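Local coordinates for probable membrane transporter protein MamO (Magnetospirillum magneticum, PDB 5HMA) that promotes magnetite biomineralization by binding transition metals and activates the MamE protease, its N-terminal trypsin-like domain, described here, being probably not itself a protease, at residues I35-S40 with G70-L75; A62-T67 with A74-Q79; K66-H71 with S185-V190; T134-S139 with F176-Q181; E146-P151 with N163-G168. One frame throughout, in Å; residues are numbered along the deposited sequence.

Contact 1. Residues I35-S40 with G70-L75. With NI (nickel (II) ion), chain C.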
# COMPACT_ATOMS: atom_id res chain seq x y z
N ILE A 35 -1.62 -4.68 4.18
CA ILE A 35 -0.35 -4.74 3.47
C ILE A 35 0.23 -3.34 3.35
O ILE A 35 -0.49 -2.39 3.02
CB ILE A 35 -0.50 -5.36 2.08
CG1 ILE A 35 -0.86 -6.84 2.19
CG2 ILE A 35 0.80 -5.21 1.30
CD1 ILE A 35 0.32 -7.70 2.59
N THR A 36 1.52 -3.20 3.62
CA THR A 36 2.17 -1.91 3.46
C THR A 36 3.63 -2.17 3.08
O THR A 36 4.03 -3.33 2.95
CB THR A 36 2.05 -1.06 4.76
OG1 THR A 36 2.51 0.28 4.50
CG2 THR A 36 2.87 -1.67 5.90
N THR A 37 4.42 -1.11 2.87
CA THR A 37 5.83 -1.25 2.50
C THR A 37 6.67 -1.52 3.74
O THR A 37 6.49 -0.87 4.76
CB THR A 37 6.37 -0.00 1.78
OG1 THR A 37 5.66 1.16 2.24
CG2 THR A 37 6.22 -0.13 0.26
N LEU A 38 7.60 -2.47 3.64
CA LEU A 38 8.40 -2.88 4.79
C LEU A 38 9.29 -1.74 5.33
O LEU A 38 9.31 -1.50 6.54
CB LEU A 38 9.26 -4.10 4.43
CG LEU A 38 10.16 -4.65 5.54
CD1 LEU A 38 9.35 -4.93 6.80
CD2 LEU A 38 10.90 -5.91 5.10
N HIS A 39 10.01 -1.04 4.45
CA HIS A 39 10.89 0.04 4.90
C HIS A 39 10.14 1.16 5.63
O HIS A 39 10.73 1.93 6.37
CB HIS A 39 11.68 0.64 3.72
CG HIS A 39 10.87 1.53 2.83
ND1 HIS A 39 10.23 1.08 1.69
CD2 HIS A 39 10.61 2.86 2.90
CE1 HIS A 39 9.61 2.09 1.11
NE2 HIS A 39 9.82 3.18 1.82
N SER A 40 8.82 1.24 5.44
CA SER A 40 8.03 2.28 6.08
C SER A 40 7.76 1.99 7.56
O SER A 40 7.49 2.90 8.34
CB SER A 40 6.70 2.48 5.35
OG SER A 40 6.91 2.82 4.00
N GLY A 70 12.22 -9.36 0.42
CA GLY A 70 12.62 -9.41 -0.97
C GLY A 70 11.74 -8.59 -1.91
O GLY A 70 12.07 -8.42 -3.08
N HIS A 71 10.62 -8.09 -1.40
CA HIS A 71 9.72 -7.25 -2.19
C HIS A 71 9.31 -6.00 -1.42
O HIS A 71 8.40 -5.29 -1.84
CB HIS A 71 8.47 -8.03 -2.59
CG HIS A 71 8.76 -9.28 -3.36
ND1 HIS A 71 8.92 -9.30 -4.73
CD2 HIS A 71 8.90 -10.57 -2.95
CE1 HIS A 71 9.16 -10.54 -5.13
NE2 HIS A 71 9.15 -11.33 -4.07
N ASP A 72 9.98 -5.75 -0.30
CA ASP A 72 9.72 -4.58 0.53
C ASP A 72 8.26 -4.50 0.97
O ASP A 72 7.67 -3.42 1.01
CB ASP A 72 10.13 -3.29 -0.20
CG ASP A 72 10.09 -2.07 0.71
OD1 ASP A 72 10.27 -2.23 1.94
OD2 ASP A 72 9.87 -0.95 0.19
N LEU A 73 7.67 -5.64 1.30
CA LEU A 73 6.31 -5.62 1.83
C LEU A 73 6.24 -6.17 3.26
O LEU A 73 7.05 -7.01 3.66
CB LEU A 73 5.36 -6.39 0.93
CG LEU A 73 5.19 -5.87 -0.50
CD1 LEU A 73 4.12 -6.66 -1.22
CD2 LEU A 73 4.86 -4.40 -0.49
N ALA A 74 5.26 -5.67 4.00
CA ALA A 74 4.94 -6.14 5.34
C ALA A 74 3.44 -6.40 5.44
O ALA A 74 2.62 -5.62 4.93
CB ALA A 74 5.37 -5.13 6.40
N LEU A 75 3.09 -7.51 6.09
CA LEU A 75 1.71 -7.83 6.43
C LEU A 75 1.49 -7.45 7.89
O LEU A 75 2.16 -7.97 8.77
CB LEU A 75 1.41 -9.33 6.24
CG LEU A 75 -0.01 -9.75 6.66
CD1 LEU A 75 -1.02 -9.12 5.74
CD2 LEU A 75 -0.17 -11.28 6.71
NI NI C . 9.75 -13.47 -4.00
O HOH W 1 10.98 -13.16 -2.20
O HOH W 2 8.49 -13.72 -5.79
O HOH W 3 11.48 -12.73 -5.20
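D72 swings its carboxylate opposite its backbone N (chi1 -171°), and H39 turns its ring in between its backbone N and carbonyl carbon (chi1 75°), which brings the carboxylate against the ring edge. ND1 of H39 donates to D72 OD2 at 2.5 Å; the oxygen lies almost in the imidazole plane and uses its syn lone pair. Ring and carboxylate are nearly coplanar. The other oxygen, D72 OD1, takes the backbone N of H39 at 2.8 Å, also through its syn lone pair, so that a bond at each oxygen limits rotation. Aspartate is short enough to accept from ring and backbone of one residue at once. The backbone N of L38 adds a 2.8 Å bond to D72 O. Behind this turn the strands pair antiparallel, with T36 N to A74 O at 3.0 Å and A74 N to T36 O at 2.8 Å. L38 CD1 packs on the small A74 methyl, while I35 CD1 meets L75 CD1 at 3.7 Å on the other face. A histidine just after one strand bonded to an aspartate just before its antiparallel neighbour is the arrangement of the catalytic triad in trypsin-like proteases, retained here in a probably inactive protease-like domain.

Contact 2. Residues A62-T67 with A74-Q79; sequences AQVVKT and ALLKMQ
V65 and L75 lie side by side and point the same way, V65 CG1 resting 4.0 Å from L75 CD2. The other branch of V65 works in a different direction: with CG1 opposite the backbone N (chi1 174°), CG2 is left beside that N and presses on the root of the K77 side chain, where V65 CG2 to K77 CB is 3.5 Å, tighter than an ordinary van der Waals contact. Across the sheet, on the face that carries A62, V64 and L76, the side chains of V64 and L76 meet at a slant, branch to branch, V64 CG2 touching L76 CD2 at 3.7 Å. A62 is paired with M78, and an alanine suits backbones this close; its methyl also reaches L76 CB at 4.2 Å. These two strands form an antiparallel beta hairpin of the N-terminal barrel, and the hairpin is interrupted by a classic beta bulge, in which V65 and K66 both face L75. L75 O therefore receives two donors, V65 N at 2.7 Å and, weakly, K66 N at 3.4 Å, while L75 N returns a nearly straight bond to K66 O. On the A62 side of the bulge, Q63 and K77 exchange a regular pair of backbone bonds. The two lysines send their ammonium groups off the sheet: K77, bent at chi2 and chi4, donates from NZ to M78 O at 2.9 Å and also to N31 O, and K66 reaches D189. M78 lies on the same face as A62, packed against V49 and V51 of strand 47-51.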
# COMPACT_ATOMS: atom_id res chain seq x y z
N ALA A 62 -1.10 -1.95 15.40
CA ALA A 62 -0.89 -3.07 14.51
C ALA A 62 0.43 -3.74 14.82
O ALA A 62 1.39 -3.08 15.23
CB ALA A 62 -0.95 -2.63 13.05
N GLN A 63 0.47 -5.05 14.64
CA GLN A 63 1.70 -5.81 14.75
C GLN A 63 2.07 -6.31 13.36
O GLN A 63 1.20 -6.53 12.52
CB GLN A 63 1.55 -7.00 15.71
CG GLN A 63 1.09 -6.64 17.12
CD GLN A 63 2.04 -5.69 17.84
OE1 GLN A 63 3.26 -5.89 17.82
NE2 GLN A 63 1.49 -4.66 18.46
N VAL A 64 3.37 -6.48 13.13
CA VAL A 64 3.83 -7.11 11.91
C VAL A 64 3.58 -8.62 12.03
O VAL A 64 4.00 -9.25 12.99
CB VAL A 64 5.32 -6.82 11.66
CG1 VAL A 64 5.81 -7.61 10.45
CG2 VAL A 64 5.53 -5.32 11.46
N VAL A 65 2.88 -9.19 11.05
CA VAL A 65 2.61 -10.63 11.06
C VAL A 65 3.70 -11.35 10.29
O VAL A 65 4.17 -12.41 10.69
CB VAL A 65 1.24 -10.94 10.44
CG1 VAL A 65 1.03 -12.45 10.32
CG2 VAL A 65 0.15 -10.32 11.26
N LYS A 66 4.07 -10.76 9.16
CA LYS A 66 5.03 -11.37 8.27
C LYS A 66 5.69 -10.29 7.44
O LYS A 66 5.02 -9.38 6.95
CB LYS A 66 4.36 -12.41 7.37
CG LYS A 66 5.25 -12.91 6.25
CD LYS A 66 5.06 -14.39 6.00
CE LYS A 66 6.11 -14.93 5.03
NZ LYS A 66 6.02 -16.41 4.85
N THR A 67 7.01 -10.38 7.31
CA THR A 67 7.78 -9.51 6.44
C THR A 67 7.98 -10.20 5.09
O THR A 67 8.15 -11.42 5.04
CB THR A 67 9.16 -9.16 7.03
OG1 THR A 67 9.87 -10.36 7.34
CG2 THR A 67 9.01 -8.33 8.29
N ALA A 74 5.26 -5.67 4.00
CA ALA A 74 4.94 -6.14 5.34
C ALA A 74 3.44 -6.40 5.44
O ALA A 74 2.62 -5.62 4.93
CB ALA A 74 5.37 -5.13 6.40
N LEU A 75 3.09 -7.51 6.09
CA LEU A 75 1.71 -7.83 6.43
C LEU A 75 1.49 -7.45 7.89
O LEU A 75 2.16 -7.97 8.77
CB LEU A 75 1.41 -9.33 6.24
CG LEU A 75 -0.01 -9.75 6.66
CD1 LEU A 75 -1.02 -9.12 5.74
CD2 LEU A 75 -0.17 -11.28 6.71
N LEU A 76 0.55 -6.54 8.12
CA LEU A 76 0.23 -6.10 9.47
C LEU A 76 -1.12 -6.68 9.89
O LEU A 76 -1.97 -6.98 9.05
CB LEU A 76 0.17 -4.57 9.55
CG LEU A 76 1.29 -3.72 8.94
CD1 LEU A 76 1.02 -2.24 9.21
CD2 LEU A 76 2.64 -4.14 9.50
N LYS A 77 -1.31 -6.80 11.19
CA LYS A 77 -2.62 -7.15 11.72
C LYS A 77 -3.03 -6.09 12.74
O LYS A 77 -2.33 -5.87 13.73
CB LYS A 77 -2.60 -8.54 12.35
CG LYS A 77 -3.79 -8.90 13.22
CD LYS A 77 -5.04 -9.17 12.39
CE LYS A 77 -6.10 -9.90 13.23
NZ LYS A 77 -6.76 -8.99 14.20
N MET A 78 -4.14 -5.41 12.50
CA MET A 78 -4.68 -4.49 13.48
C MET A 78 -5.22 -5.25 14.70
O MET A 78 -5.87 -6.30 14.55
CB MET A 78 -5.78 -3.63 12.85
CG MET A 78 -5.25 -2.69 11.77
SD MET A 78 -6.46 -1.50 11.10
CE MET A 78 -7.30 -2.51 9.86
N GLN A 79 -4.91 -4.75 15.89
CA GLN A 79 -5.40 -5.34 17.13
C GLN A 79 -6.74 -4.70 17.46
O GLN A 79 -6.78 -3.62 18.04
CB GLN A 79 -4.42 -5.12 18.28
CG GLN A 79 -2.98 -5.42 17.92
CD GLN A 79 -2.76 -6.89 17.66
OE1 GLN A 79 -2.52 -7.30 16.52
NE2 GLN A 79 -2.83 -7.69 18.71

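Contact 3. Residues K66-H71 with S185-V190; sequences KTIPGH and SHLQDV. With NI (nickel (II) ion), chain C.
H71 presents its ring edge to one face of the H186 ring, an offset edge-to-face pair with centroids 4.5 Å apart and planes at 68°; the H71 atom over that face is CD2, set toward the rim. At the edge of the H186 ring, in its plane, lies water 2, and I68 CG2 approaches the same ring obliquely, 3.8 Å from H186 CG. The rings converge on nickel: H71 NE2 and H186 NE2 each bind it at 2.2 Å, and waters 1, 2 and 3 complete the ligands present. On the side of the ring away from the nickel, H186 ND1 donates to V182 O in helix 180-185, a second-shell bond that should restrain the ring's rotation with NE2 toward the nickel. I68 is a fitting neighbour, because its branched chain supports H186 CB from both CG2 and CD1 and puts CD1 by L187 CG. Further along, K66 and L187 slide past each other in opposite directions, K66 CD to L187 CD2 being 3.9 Å, and the methylenes thereby carry the ammonium to D189. There K66 NZ forms a salt bridge with D189 OD2 at 2.6 Å, on its syn lone pair, the two side chains crossing at about a right angle. Two imidazole nitrogens are well suited to a late transition metal such as nickel, and the three water ligands hold positions that other ligands could probably take by exchange, consistent with this being a metal-binding rather than a proteolytic site.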
# COMPACT_ATOMS: atom_id res chain seq x y z
N LYS A 66 4.07 -10.76 9.16
CA LYS A 66 5.03 -11.37 8.27
C LYS A 66 5.69 -10.29 7.44
O LYS A 66 5.02 -9.38 6.95
CB LYS A 66 4.36 -12.41 7.37
CG LYS A 66 5.25 -12.91 6.25
CD LYS A 66 5.06 -14.39 6.00
CE LYS A 66 6.11 -14.93 5.03
NZ LYS A 66 6.02 -16.41 4.85
N THR A 67 7.01 -10.38 7.31
CA THR A 67 7.78 -9.51 6.44
C THR A 67 7.98 -10.20 5.09
O THR A 67 8.15 -11.42 5.04
CB THR A 67 9.16 -9.16 7.03
OG1 THR A 67 9.87 -10.36 7.34
CG2 THR A 67 9.01 -8.33 8.29
N ILE A 68 7.96 -9.43 4.01
CA ILE A 68 8.33 -9.95 2.71
C ILE A 68 9.49 -9.08 2.20
O ILE A 68 9.31 -8.27 1.29
CB ILE A 68 7.14 -9.95 1.74
CG1 ILE A 68 5.91 -10.56 2.42
CG2 ILE A 68 7.45 -10.72 0.48
CD1 ILE A 68 4.66 -10.55 1.55
N PRO A 69 10.68 -9.24 2.82
CA PRO A 69 11.81 -8.33 2.60
C PRO A 69 12.26 -8.24 1.14
O PRO A 69 12.62 -7.16 0.69
CB PRO A 69 12.93 -8.93 3.47
CG PRO A 69 12.58 -10.38 3.58
CD PRO A 69 11.06 -10.39 3.66
N GLY A 70 12.22 -9.36 0.42
CA GLY A 70 12.62 -9.41 -0.97
C GLY A 70 11.74 -8.59 -1.91
O GLY A 70 12.07 -8.42 -3.08
N HIS A 71 10.62 -8.09 -1.40
CA HIS A 71 9.72 -7.25 -2.19
C HIS A 71 9.31 -6.00 -1.42
O HIS A 71 8.40 -5.29 -1.84
CB HIS A 71 8.47 -8.03 -2.59
CG HIS A 71 8.76 -9.28 -3.36
ND1 HIS A 71 8.92 -9.30 -4.73
CD2 HIS A 71 8.90 -10.57 -2.95
CE1 HIS A 71 9.16 -10.54 -5.13
NE2 HIS A 71 9.15 -11.33 -4.07
N SER A 185 1.38 -15.28 -3.16
CA SER A 185 2.33 -16.39 -3.14
C SER A 185 3.26 -16.36 -1.93
O SER A 185 3.70 -17.41 -1.46
CB SER A 185 3.16 -16.38 -4.42
OG SER A 185 3.78 -15.12 -4.60
N HIS A 186 3.55 -15.17 -1.41
CA HIS A 186 4.44 -15.05 -0.26
C HIS A 186 3.65 -15.05 1.05
O HIS A 186 4.21 -14.85 2.12
CB HIS A 186 5.31 -13.79 -0.37
CG HIS A 186 6.37 -13.87 -1.44
ND1 HIS A 186 6.10 -13.64 -2.77
CD2 HIS A 186 7.69 -14.17 -1.37
CE1 HIS A 186 7.21 -13.79 -3.48
NE2 HIS A 186 8.19 -14.11 -2.65
N LEU A 187 2.35 -15.30 0.97
CA LEU A 187 1.51 -15.33 2.16
C LEU A 187 0.65 -16.58 2.27
O LEU A 187 -0.32 -16.61 3.03
CB LEU A 187 0.61 -14.11 2.20
CG LEU A 187 1.35 -12.84 2.59
CD1 LEU A 187 0.37 -11.69 2.72
CD2 LEU A 187 2.11 -13.06 3.90
N GLN A 188 1.01 -17.61 1.53
CA GLN A 188 0.22 -18.83 1.56
C GLN A 188 0.45 -19.63 2.85
O GLN A 188 0.10 -20.80 2.92
CB GLN A 188 0.54 -19.68 0.33
CG GLN A 188 2.02 -19.77 0.00
CD GLN A 188 2.28 -20.43 -1.34
OE1 GLN A 188 1.55 -20.20 -2.31
NE2 GLN A 188 3.31 -21.27 -1.40
N ASP A 189 1.02 -18.98 3.86
CA ASP A 189 1.19 -19.60 5.18
C ASP A 189 0.55 -18.78 6.31
O ASP A 189 0.99 -18.87 7.46
CB ASP A 189 2.68 -19.82 5.47
CG ASP A 189 3.53 -18.57 5.26
OD1 ASP A 189 2.96 -17.49 4.98
OD2 ASP A 189 4.77 -18.66 5.39
N VAL A 190 -0.48 -17.99 5.99
CA VAL A 190 -1.18 -17.18 6.99
C VAL A 190 -2.70 -17.36 6.92
O VAL A 190 -3.28 -18.15 7.68
CB VAL A 190 -0.81 -15.68 6.85
CG1 VAL A 190 -1.30 -14.90 8.07
CG2 VAL A 190 0.69 -15.50 6.66
NI NI C . 9.75 -13.47 -4.00
O HOH W 1 10.98 -13.16 -2.20
O HOH W 2 8.49 -13.72 -5.79
O HOH W 3 11.48 -12.73 -5.20

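Contact 4. Residues T134-S139 with F176-Q181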
# COMPACT_ATOMS: atom_id res chain seq x y z
N THR A 134 13.12 -6.84 -8.03
CA THR A 134 12.95 -7.00 -9.47
C THR A 134 11.49 -7.21 -9.88
O THR A 134 10.62 -7.43 -9.03
CB THR A 134 13.77 -8.18 -9.99
OG1 THR A 134 13.42 -9.35 -9.24
CG2 THR A 134 15.26 -7.91 -9.83
N HIS A 135 11.24 -7.15 -11.19
CA HIS A 135 9.93 -7.41 -11.78
C HIS A 135 8.81 -6.57 -11.18
O HIS A 135 7.72 -7.06 -10.90
CB HIS A 135 9.59 -8.90 -11.67
CG HIS A 135 10.67 -9.80 -12.21
ND1 HIS A 135 11.61 -10.39 -11.41
CD2 HIS A 135 10.95 -10.19 -13.48
CE1 HIS A 135 12.43 -11.12 -12.15
NE2 HIS A 135 12.05 -11.01 -13.41
N LEU A 136 9.10 -5.29 -10.98
CA LEU A 136 8.09 -4.33 -10.55
C LEU A 136 7.38 -3.70 -11.75
O LEU A 136 7.90 -3.73 -12.87
CB LEU A 136 8.73 -3.23 -9.70
CG LEU A 136 9.42 -3.70 -8.43
CD1 LEU A 136 10.28 -2.59 -7.87
CD2 LEU A 136 8.39 -4.13 -7.42
N LEU A 137 6.21 -3.13 -11.50
CA LEU A 137 5.57 -2.25 -12.47
C LEU A 137 6.09 -0.83 -12.34
O LEU A 137 6.58 -0.43 -11.28
CB LEU A 137 4.06 -2.24 -12.26
CG LEU A 137 3.35 -3.59 -12.16
CD1 LEU A 137 1.90 -3.38 -11.75
CD2 LEU A 137 3.45 -4.34 -13.48
N ARG A 138 5.99 -0.06 -13.42
CA ARG A 138 6.14 1.39 -13.31
C ARG A 138 4.91 2.09 -13.85
O ARG A 138 4.37 1.72 -14.89
CB ARG A 138 7.36 1.87 -14.07
CG ARG A 138 8.63 1.41 -13.42
CD ARG A 138 9.80 2.10 -14.05
NE ARG A 138 9.84 3.51 -13.71
CZ ARG A 138 10.89 4.28 -13.98
NH1 ARG A 138 10.88 5.57 -13.65
NH2 ARG A 138 11.93 3.76 -14.59
N SER A 139 4.47 3.11 -13.13
CA SER A 139 3.37 3.94 -13.60
C SER A 139 3.53 5.36 -13.08
O SER A 139 4.12 5.61 -12.03
CB SER A 139 2.03 3.37 -13.14
OG SER A 139 1.69 3.90 -11.88
N PHE A 176 6.76 3.15 -8.68
CA PHE A 176 6.93 1.71 -8.81
C PHE A 176 5.78 0.99 -8.14
O PHE A 176 5.07 1.57 -7.30
CB PHE A 176 8.26 1.28 -8.23
CG PHE A 176 9.43 1.71 -9.04
CD1 PHE A 176 9.88 3.02 -8.98
CD2 PHE A 176 10.05 0.83 -9.91
CE1 PHE A 176 10.95 3.44 -9.76
CE2 PHE A 176 11.13 1.24 -10.70
CZ PHE A 176 11.58 2.55 -10.62
N THR A 177 5.57 -0.27 -8.50
CA THR A 177 4.50 -1.06 -7.90
C THR A 177 4.87 -2.54 -7.81
O THR A 177 5.24 -3.16 -8.81
CB THR A 177 3.17 -0.96 -8.70
OG1 THR A 177 2.76 0.41 -8.82
CG2 THR A 177 2.08 -1.76 -7.99
N VAL A 178 4.76 -3.09 -6.60
CA VAL A 178 4.88 -4.53 -6.38
C VAL A 178 3.59 -5.21 -6.81
O VAL A 178 2.53 -4.92 -6.26
CB VAL A 178 5.18 -4.84 -4.91
CG1 VAL A 178 5.45 -6.34 -4.74
CG2 VAL A 178 6.34 -3.99 -4.39
N PRO A 179 3.65 -6.12 -7.79
CA PRO A 179 2.43 -6.80 -8.26
C PRO A 179 1.70 -7.55 -7.14
O PRO A 179 2.35 -8.15 -6.29
CB PRO A 179 2.95 -7.77 -9.32
CG PRO A 179 4.21 -7.15 -9.81
CD PRO A 179 4.83 -6.47 -8.61
N ALA A 180 0.37 -7.52 -7.15
CA ALA A 180 -0.40 -8.11 -6.07
C ALA A 180 -0.20 -9.62 -5.96
O ALA A 180 -0.38 -10.19 -4.89
CB ALA A 180 -1.88 -7.78 -6.24
N GLN A 181 0.19 -10.28 -7.05
CA GLN A 181 0.41 -11.72 -7.03
C GLN A 181 1.52 -12.11 -6.04
O GLN A 181 1.52 -13.21 -5.48
CB GLN A 181 0.75 -12.24 -8.43
CG GLN A 181 0.94 -13.76 -8.51
CD GLN A 181 -0.23 -14.54 -7.92
OE1 GLN A 181 -1.39 -14.12 -7.99
NE2 GLN A 181 0.08 -15.69 -7.32
O HOH W 4 3.64 2.63 -10.25
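This is an antiparallel pairing of two neighbouring strands, 131-139 and 173-179, in the second sheet of the trypsin-like fold, and it is largely buried. L137 and T177 are its hydrogen-bonded pair: L137 N gives to T177 O at 2.9 Å, and T177 N returns a bond to L137 O. On one face R138 and F176 run side by side, pointing the same way. The arginine's methylenes lie along the ring face, with CG 4.1 Å from the ring centroid in a CH-pi contact, and the bend at chi3 (70°) then lays the guanidinium almost parallel to the ring, planes 16° apart, with R138 NE 3.7 Å from F176 CZ. Arginine suits the place because its long chain shields the ring while NH1 goes on to a salt bridge with E174. Replacing it by an alanine would probably bare this face of F176 and leave the E174 carboxylate without its mate. L136, the residue after the corner at H135, meets V178 branch to branch, CD2 to CG2 at 3.7 Å, and its CD1 nears F176 CD2. P179 closes this end, its CG 3.7 Å from H135 O. At the other end water 4 bridges the hydroxyls, donating to T177 OG1 at 2.8 Å and bonding S139 OG; T177 OG1 is also hydrogen-bonded to N163 OD1 of strand 159-167. Beyond the pair, strand 124-128 packs on L136 and F176, strand 159-167 adjoins strand 173-179 with I164 on V178, and helix 180-185 starts directly after P179.

Contact 5. Residues E146-P151 with N163-G168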
# COMPACT_ATOMS: atom_id res chain seq x y z
N GLU A 146 3.83 10.06 -0.05
CA GLU A 146 2.73 9.65 0.82
C GLU A 146 1.92 8.48 0.25
O GLU A 146 1.19 7.82 0.99
CB GLU A 146 1.81 10.84 1.09
CG GLU A 146 2.59 12.03 1.59
CD GLU A 146 1.71 13.10 2.18
OE1 GLU A 146 1.60 13.16 3.43
OE2 GLU A 146 1.14 13.88 1.38
N GLN A 147 2.06 8.22 -1.04
CA GLN A 147 1.33 7.11 -1.67
C GLN A 147 2.04 5.79 -1.44
O GLN A 147 1.50 4.72 -1.72
CB GLN A 147 1.17 7.35 -3.17
CG GLN A 147 0.20 8.45 -3.54
CD GLN A 147 0.29 8.80 -5.01
OE1 GLN A 147 1.35 9.20 -5.48
NE2 GLN A 147 -0.81 8.64 -5.74
N THR A 148 3.27 5.87 -0.95
CA THR A 148 4.06 4.66 -0.74
C THR A 148 3.34 3.73 0.22
O THR A 148 2.83 4.17 1.25
CB THR A 148 5.46 5.03 -0.20
OG1 THR A 148 6.21 5.63 -1.26
CG2 THR A 148 6.18 3.82 0.31
N GLY A 149 3.26 2.45 -0.14
CA GLY A 149 2.58 1.47 0.70
C GLY A 149 1.09 1.34 0.41
O GLY A 149 0.45 0.37 0.83
N GLY A 150 0.53 2.31 -0.31
CA GLY A 150 -0.87 2.24 -0.71
C GLY A 150 -1.13 1.38 -1.95
O GLY A 150 -0.20 0.95 -2.65
N PRO A 151 -2.41 1.12 -2.25
CA PRO A 151 -2.75 0.23 -3.36
C PRO A 151 -2.77 0.89 -4.74
O PRO A 151 -3.16 2.05 -4.89
CB PRO A 151 -4.17 -0.25 -2.99
CG PRO A 151 -4.76 0.94 -2.29
CD PRO A 151 -3.60 1.49 -1.45
N ASN A 163 2.22 0.25 -3.97
CA ASN A 163 3.08 1.25 -4.59
C ASN A 163 4.30 1.62 -3.76
O ASN A 163 4.29 1.51 -2.54
CB ASN A 163 2.24 2.49 -4.88
CG ASN A 163 1.18 2.21 -5.93
OD1 ASN A 163 1.46 1.56 -6.95
ND2 ASN A 163 -0.04 2.67 -5.68
N ILE A 164 5.35 2.01 -4.47
CA ILE A 164 6.59 2.51 -3.89
C ILE A 164 6.99 3.76 -4.66
O ILE A 164 7.25 3.68 -5.87
CB ILE A 164 7.72 1.48 -3.96
CG1 ILE A 164 7.32 0.17 -3.25
CG2 ILE A 164 9.02 2.08 -3.38
CD1 ILE A 164 8.40 -0.92 -3.31
N ALA A 165 7.04 4.90 -3.98
CA ALA A 165 7.58 6.11 -4.60
C ALA A 165 9.09 6.10 -4.51
O ALA A 165 9.64 5.96 -3.42
CB ALA A 165 7.02 7.35 -3.94
N ALA A 166 9.76 6.22 -5.64
CA ALA A 166 11.22 6.29 -5.62
C ALA A 166 11.69 7.61 -6.19
O ALA A 166 10.94 8.29 -6.89
CB ALA A 166 11.83 5.13 -6.38
N THR A 167 12.92 7.98 -5.87
CA THR A 167 13.54 9.20 -6.36
C THR A 167 14.43 8.89 -7.55
O THR A 167 15.23 7.96 -7.48
CB THR A 167 14.38 9.88 -5.26
OG1 THR A 167 13.54 10.29 -4.18
CG2 THR A 167 15.09 11.09 -5.80
N GLY A 168 14.30 9.65 -8.64
CA GLY A 168 15.20 9.52 -9.77
C GLY A 168 16.55 10.16 -9.46
O GLY A 168 16.76 10.67 -8.37
O HOH W 5 -0.49 4.33 -3.50
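Q147 begins a type II beta turn that ends at G150 and packs against N163 of strand 159-167; this is the loop that carries the nucleophilic serine in trypsin-like proteases, and T148 appears to stand in that position. Q147 O takes the closing bond of the turn from G150 N at 3.0 Å, and water 5 joins the same oxygen to N163 ND2 while N163 OD1 is held by T177. T148 comes next, with OG1 set beside its own backbone N (chi1 -72°) and pointed at the strand, where A165 N donates to it at 2.9 Å in a fairly straight bond. The weak bond of T148 OG1 with W145 O adds to that grip. A valine in its place would probably leave the A165 N-H without this acceptor. The small A165 methyl lets the hydroxyl come near, CB lying 3.3 Å from OG1. G149 has a positive phi (89°) at which a beta carbon would collide with the carbonyl oxygen of T148, so glycine fits; its N donates to N163 O at 2.8 Å. G150 then presents its carbonyl to the strand, and N163 N reaches G150 O at 2.8 Å.

Contacts 1 and 2 lie in the N-terminal barrel; contact 3 ties strand 58-68 to segment 185-190. Contacts 1 and 2 share A74 and L75, contacts 2 and 3 share K66 and T67, and contacts 1 and 3 share G70 and H71. The nickel ligand H71 directly precedes D72. Contacts 4 and 5 belong to the other sheet, tied by T177 OG1 to N163 OD1 at 2.6 Å. The barrels meet where T37 of contact 1 packs on T148 and I164 of contact 5. T148 OG1 lies 5.3 Å from H39 NE2, too far for a hydrogen bond, consistent with an inactive protease. Nickel is 17.6 Å from H39 NE2, so the metal site is separate from the triad-like centre.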